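Local coordinates for protein type 3 secretion system chaperone PscG (Pseudomonas aeruginosa, PDB 2UWJ) that chaperones the needle protein of the type III secretion system, working with PscE to prevent its premature polymerisation in the cytoplasm and to allow needle assembly, at residues C[23-28]-C[42-47]; C[73-78]-C[103-108]. One frame throughout, in Å; residues are numbered along the deposited sequence.

Contact 1 (C[23-28]-C[42-47]); sequences EEALCI and RLIRIS
Ala25 and Ile44 face each other between helices that run in roughly opposite directions, each with its CB directed at the opposing backbone. The methyl CG2 of Ile44 makes the touch: it lies 3.8 Å from Ala25 CB and 3.6 Å from Ala25 O, so one methyl rests on both the side chain and the carbonyl of the same residue. Its placement follows from the first torsion, because CG1 stands beside the backbone N (chi1 -69°) and the CG2 branch is thereby swung anti to that nitrogen. The small alanine lets the backbones come close, with CA atoms 6.8 Å apart for Ala25 and Ile44 and 6.4 Å for Leu26 and Arg45.

Leu26 and Arg45 cross at a slant on the more open flank. Arg45 is extended from CG to NE, which carries its guanidinium as far as Leu26, where NH1 comes within 3.3 Å of CD1. That methyl approaches the flat group obliquely. Arg45 NE forms a salt bridge with Glu33 OE2, while Ala13 of helix 4-17 covers Ile44 on the buried side. No hydrogen bond joins 23-28 to 42-47: the chemistry is apolar within, and at the margin an arginine whose charge is probably offset by Glu33, farther along the same helix 22-34 as Leu26, offers NH1 to a leucine methyl.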
loop_
_atom_site.group_PDB
_atom_site.type_symbol
_atom_site.label_atom_id
_atom_site.label_comp_id
_atom_site.label_asym_id
_atom_site.label_seq_id
_atom_site.Cartn_x
_atom_site.Cartn_y
_atom_site.Cartn_z
ATOM N N GLU C 23 -18.050 9.757 -13.126
ATOM C CA GLU C 23 -19.397 9.619 -12.565
ATOM C C GLU C 23 -19.380 8.528 -11.486
ATOM O O GLU C 23 -20.009 8.664 -10.414
ATOM C CB GLU C 23 -20.377 9.157 -13.636
ATOM C CG GLU C 23 -20.697 10.180 -14.700
ATOM C CD GLU C 23 -21.705 9.615 -15.713
ATOM O OE1 GLU C 23 -22.750 9.057 -15.268
ATOM O OE2 GLU C 23 -21.444 9.723 -16.937
ATOM N N GLU C 24 -18.720 7.416 -11.798
ATOM C CA GLU C 24 -18.613 6.336 -10.830
ATOM C C GLU C 24 -17.888 6.774 -9.555
ATOM O O GLU C 24 -18.365 6.518 -8.442
ATOM C CB GLU C 24 -17.887 5.118 -11.438
ATOM C CG GLU C 24 -18.633 4.510 -12.665
ATOM C CD GLU C 24 -18.342 5.224 -14.003
ATOM O OE1 GLU C 24 -17.612 6.227 -14.040
ATOM O OE2 GLU C 24 -18.873 4.770 -15.027
ATOM N N ALA C 25 -16.755 7.463 -9.708
ATOM C CA ALA C 25 -15.971 7.895 -8.557
ATOM C C ALA C 25 -16.794 8.829 -7.697
ATOM O O ALA C 25 -16.787 8.730 -6.465
ATOM C CB ALA C 25 -14.644 8.639 -9.010
ATOM N N LEU C 26 -17.502 9.737 -8.356
ATOM C CA LEU C 26 -18.337 10.706 -7.645
ATOM C C LEU C 26 -19.448 10.019 -6.813
ATOM O O LEU C 26 -19.701 10.425 -5.669
ATOM C CB LEU C 26 -18.966 11.699 -8.614
ATOM C CG LEU C 26 -19.855 12.779 -7.949
ATOM C CD1 LEU C 26 -18.982 13.603 -7.001
ATOM C CD2 LEU C 26 -20.539 13.703 -9.018
ATOM N N CYS C 27 -20.136 9.034 -7.395
ATOM C CA CYS C 27 -21.176 8.319 -6.640
ATOM C C CYS C 27 -20.561 7.685 -5.414
ATOM O O CYS C 27 -21.156 7.661 -4.334
ATOM C CB CYS C 27 -21.811 7.199 -7.492
ATOM S SG CYS C 27 -22.839 7.783 -8.851
ATOM N N ILE C 28 -19.345 7.163 -5.560
ATOM C CA ILE C 28 -18.720 6.545 -4.396
ATOM C C ILE C 28 -18.324 7.574 -3.353
ATOM O O ILE C 28 -18.494 7.353 -2.157
ATOM C CB ILE C 28 -17.496 5.675 -4.798
ATOM C CG1 ILE C 28 -18.022 4.434 -5.587
ATOM C CG2 ILE C 28 -16.711 5.237 -3.500
ATOM C CD1 ILE C 28 -16.954 3.652 -6.413
ATOM N N ARG C 42 -13.007 13.312 -0.012
ATOM C CA ARG C 42 -12.427 14.574 -0.478
ATOM C C ARG C 42 -11.268 14.285 -1.450
ATOM O O ARG C 42 -11.164 14.899 -2.515
ATOM C CB ARG C 42 -11.989 15.386 0.747
ATOM C CG ARG C 42 -11.424 16.761 0.433
ATOM C CD ARG C 42 -12.460 17.610 -0.186
ATOM N NE ARG C 42 -13.676 17.702 0.633
ATOM C CZ ARG C 42 -13.879 18.496 1.693
ATOM N NH1 ARG C 42 -12.949 19.333 2.157
ATOM N NH2 ARG C 42 -15.088 18.464 2.276
ATOM N N LEU C 43 -10.398 13.355 -1.079
ATOM C CA LEU C 43 -9.328 12.872 -1.971
ATOM C C LEU C 43 -9.884 12.441 -3.345
ATOM O O LEU C 43 -9.381 12.830 -4.429
ATOM C CB LEU C 43 -8.628 11.635 -1.331
ATOM C CG LEU C 43 -7.678 10.883 -2.293
ATOM C CD1 LEU C 43 -6.613 11.877 -2.707
ATOM C CD2 LEU C 43 -6.977 9.654 -1.597
ATOM N N ILE C 44 -10.927 11.630 -3.331
ATOM C CA ILE C 44 -11.511 11.140 -4.594
ATOM C C ILE C 44 -12.100 12.267 -5.437
ATOM O O ILE C 44 -11.864 12.344 -6.650
ATOM C CB ILE C 44 -12.615 10.048 -4.302
ATOM C CG1 ILE C 44 -11.937 8.750 -3.760
ATOM C CG2 ILE C 44 -13.414 9.744 -5.582
ATOM C CD1 ILE C 44 -12.938 7.862 -2.806
ATOM N N ARG C 45 -12.842 13.148 -4.788
ATOM C CA ARG C 45 -13.456 14.297 -5.453
ATOM C C ARG C 45 -12.364 15.130 -6.120
ATOM O O ARG C 45 -12.478 15.503 -7.279
ATOM C CB ARG C 45 -14.162 15.174 -4.400
ATOM C CG ARG C 45 -15.583 14.667 -3.966
ATOM C CD ARG C 45 -16.219 15.670 -3.037
ATOM N NE ARG C 45 -17.492 15.191 -2.482
ATOM C CZ ARG C 45 -18.634 15.158 -3.168
ATOM N NH1 ARG C 45 -18.636 15.569 -4.429
ATOM N NH2 ARG C 45 -19.778 14.760 -2.593
ATOM N N ILE C 46 -11.321 15.442 -5.349
ATOM C CA ILE C 46 -10.220 16.274 -5.876
ATOM C C ILE C 46 -9.436 15.604 -7.050
ATOM O O ILE C 46 -9.166 16.220 -8.097
ATOM C CB ILE C 46 -9.275 16.643 -4.753
ATOM C CG1 ILE C 46 -9.990 17.662 -3.851
ATOM C CG2 ILE C 46 -7.951 17.238 -5.353
ATOM C CD1 ILE C 46 -9.316 17.905 -2.486
ATOM N N SER C 47 -9.125 14.324 -6.883
ATOM C CA SER C 47 -8.422 13.599 -7.912
ATOM C C SER C 47 -9.273 13.554 -9.193
ATOM O O SER C 47 -8.760 13.768 -10.318
ATOM C CB SER C 47 -8.100 12.168 -7.450
ATOM O OG SER C 47 -7.516 11.428 -8.511
#

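Contact 2 (C[73-78]-C[103-108]); sequences WFALCE and ADFAAG
The ring of Phe105 presents its edge, not a face, to helix 71-80. Two apolar groups sit at that edge near the ring plane: Leu76 CG, 4.1 Å from Phe105 CZ, and Ala75 CB, 4.2 Å from Phe105 CE2. Residues 73-78 therefore meet adjoining carbons at the far end of the ring. This reach comes from the phenylalanine's first torsion, which sets CG anti to the backbone N (chi1 170°) and projects the ring across the gap. The span is wide, since the closest CA atoms, those of Ala75 and Ala106, are 8.7 Å apart, and the aromatic ring bridges it. The CB of Trp73 points away from 103-108, and its indole packs on Leu43, Ile46 and Ser47 of helix 38-51.

All three touching residues are buried, and no hydrogen bond crosses between the segments. Leu87 of helix 84-95 packs on Ala75, whereas apolar side chains of another protein chain lie against Leu76 and Phe105. Helix 84-95 lies between helices 71-80 and 100-113 along the sequence, so the contact is between alternate helices of an all-helical stack. Such packing is consistent with a TPR-like superhelix, the clan to which the family belongs, in which alternate helices line a groove that receives a partner protein.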
loop_
_atom_site.group_PDB
_atom_site.type_symbol
_atom_site.label_atom_id
_atom_site.label_comp_id
_atom_site.label_asym_id
_atom_site.label_seq_id
_atom_site.Cartn_x
_atom_site.Cartn_y
_atom_site.Cartn_z
ATOM N N TRP C 73 -2.268 17.987 -4.142
ATOM C CA TRP C 73 -3.224 18.127 -5.218
ATOM C C TRP C 73 -3.464 19.594 -5.525
ATOM O O TRP C 73 -3.580 19.950 -6.713
ATOM C CB TRP C 73 -4.575 17.469 -4.886
ATOM C CG TRP C 73 -4.405 16.025 -4.639
ATOM C CD1 TRP C 73 -4.102 15.406 -3.439
ATOM C CD2 TRP C 73 -4.486 14.989 -5.618
ATOM N NE1 TRP C 73 -3.997 14.028 -3.629
ATOM C CE2 TRP C 73 -4.236 13.757 -4.960
ATOM C CE3 TRP C 73 -4.750 14.982 -7.002
ATOM C CZ2 TRP C 73 -4.251 12.528 -5.650
ATOM C CZ3 TRP C 73 -4.762 13.745 -7.681
ATOM C CH2 TRP C 73 -4.522 12.558 -7.013
ATOM N N PHE C 74 -3.541 20.447 -4.508
ATOM C CA PHE C 74 -3.749 21.886 -4.773
ATOM C C PHE C 74 -2.493 22.493 -5.462
ATOM O O PHE C 74 -2.651 23.304 -6.385
ATOM C CB PHE C 74 -4.117 22.643 -3.481
ATOM C CG PHE C 74 -5.294 22.019 -2.751
ATOM C CD1 PHE C 74 -6.407 21.581 -3.463
ATOM C CD2 PHE C 74 -5.272 21.852 -1.351
ATOM C CE1 PHE C 74 -7.514 20.973 -2.787
ATOM C CE2 PHE C 74 -6.356 21.255 -0.676
ATOM C CZ PHE C 74 -7.466 20.817 -1.386
ATOM N N ALA C 75 -1.282 22.107 -5.028
ATOM C CA ALA C 75 -0.050 22.566 -5.719
ATOM C C ALA C 75 -0.145 22.133 -7.230
ATOM O O ALA C 75 0.154 22.912 -8.150
ATOM C CB ALA C 75 1.186 21.897 -5.114
ATOM N N LEU C 76 -0.561 20.895 -7.477
ATOM C CA LEU C 76 -0.609 20.405 -8.881
ATOM C C LEU C 76 -1.606 21.254 -9.679
ATOM O O LEU C 76 -1.352 21.574 -10.867
ATOM C CB LEU C 76 -1.013 18.919 -8.961
ATOM C CG LEU C 76 0.118 17.933 -8.509
ATOM C CD1 LEU C 76 -0.450 16.526 -8.325
ATOM C CD2 LEU C 76 1.245 17.927 -9.506
ATOM N N CYS C 77 -2.744 21.591 -9.057
ATOM C CA CYS C 77 -3.777 22.406 -9.720
ATOM C C CYS C 77 -3.226 23.810 -10.055
ATOM O O CYS C 77 -3.456 24.372 -11.167
ATOM C CB CYS C 77 -5.028 22.530 -8.818
ATOM S SG CYS C 77 -6.022 21.026 -8.827
ATOM N N GLU C 78 -2.545 24.398 -9.090
ATOM C CA GLU C 78 -1.950 25.734 -9.289
ATOM C C GLU C 78 -0.913 25.647 -10.452
ATOM O O GLU C 78 -0.812 26.558 -11.308
ATOM C CB GLU C 78 -1.276 26.198 -7.976
ATOM C CG GLU C 78 -2.307 26.725 -6.983
ATOM C CD GLU C 78 -1.783 26.835 -5.543
ATOM O OE1 GLU C 78 -0.817 26.138 -5.192
ATOM O OE2 GLU C 78 -2.363 27.615 -4.791
ATOM N N ALA C 103 6.774 16.552 2.760
ATOM C CA ALA C 103 8.014 17.282 2.583
ATOM C C ALA C 103 8.744 16.835 1.307
ATOM O O ALA C 103 9.294 17.671 0.551
ATOM C CB ALA C 103 8.920 17.108 3.843
ATOM N N ASP C 104 8.762 15.527 1.050
ATOM C CA ASP C 104 9.443 15.029 -0.155
ATOM C C ASP C 104 8.652 15.407 -1.385
ATOM O O ASP C 104 9.238 15.663 -2.431
ATOM C CB ASP C 104 9.629 13.491 -0.159
ATOM C CG ASP C 104 10.597 13.009 0.911
ATOM O OD1 ASP C 104 11.354 13.870 1.425
ATOM O OD2 ASP C 104 10.591 11.785 1.243
ATOM N N PHE C 105 7.320 15.366 -1.306
ATOM C CA PHE C 105 6.572 15.780 -2.510
ATOM C C PHE C 105 6.931 17.244 -2.850
ATOM O O PHE C 105 7.159 17.581 -4.008
ATOM C CB PHE C 105 5.052 15.720 -2.296
ATOM C CG PHE C 105 4.251 16.365 -3.421
ATOM C CD1 PHE C 105 3.830 15.603 -4.500
ATOM C CD2 PHE C 105 3.997 17.733 -3.408
ATOM C CE1 PHE C 105 3.158 16.200 -5.589
ATOM C CE2 PHE C 105 3.331 18.360 -4.489
ATOM C CZ PHE C 105 2.920 17.594 -5.577
ATOM N N ALA C 106 6.946 18.106 -1.834
ATOM C CA ALA C 106 7.213 19.537 -2.050
ATOM C C ALA C 106 8.611 19.812 -2.610
ATOM O O ALA C 106 8.764 20.537 -3.590
ATOM C CB ALA C 106 6.994 20.317 -0.741
ATOM N N ALA C 107 9.627 19.225 -1.981
ATOM C CA ALA C 107 11.008 19.382 -2.434
ATOM C C ALA C 107 11.135 18.810 -3.845
ATOM O O ALA C 107 11.758 19.414 -4.724
ATOM C CB ALA C 107 11.969 18.655 -1.477
ATOM N N GLY C 108 10.545 17.640 -4.092
ATOM C CA GLY C 108 10.646 17.085 -5.433
ATOM C C GLY C 108 9.936 17.915 -6.514
ATOM O O GLY C 108 10.465 18.128 -7.615
#

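In the fold
The two contacts follow each other in sequence without overlap and flank the chain's centre, with their own centres 20 Å apart. They are nevertheless joined directly, because helix 38-51 of contact 1 packs against helix 71-80 of contact 2. Trp73 does most of this: its CB lies 3.4 Å from Ile46 CG2, its NE1 3.5 Å from Leu43 CD1. Phe74 adds a ring carbon, CE1, 3.6 Å from Ile46 CD1. PscE is a separate neighbour, packing on helix 22-34. Another protein chain packs on Leu43, Ser47, Trp73, Leu76 and Phe105, consistent with a chaperone groove running past both contacts. A bound nickel ion is remote, about 13 Å from the Arg45 side chain.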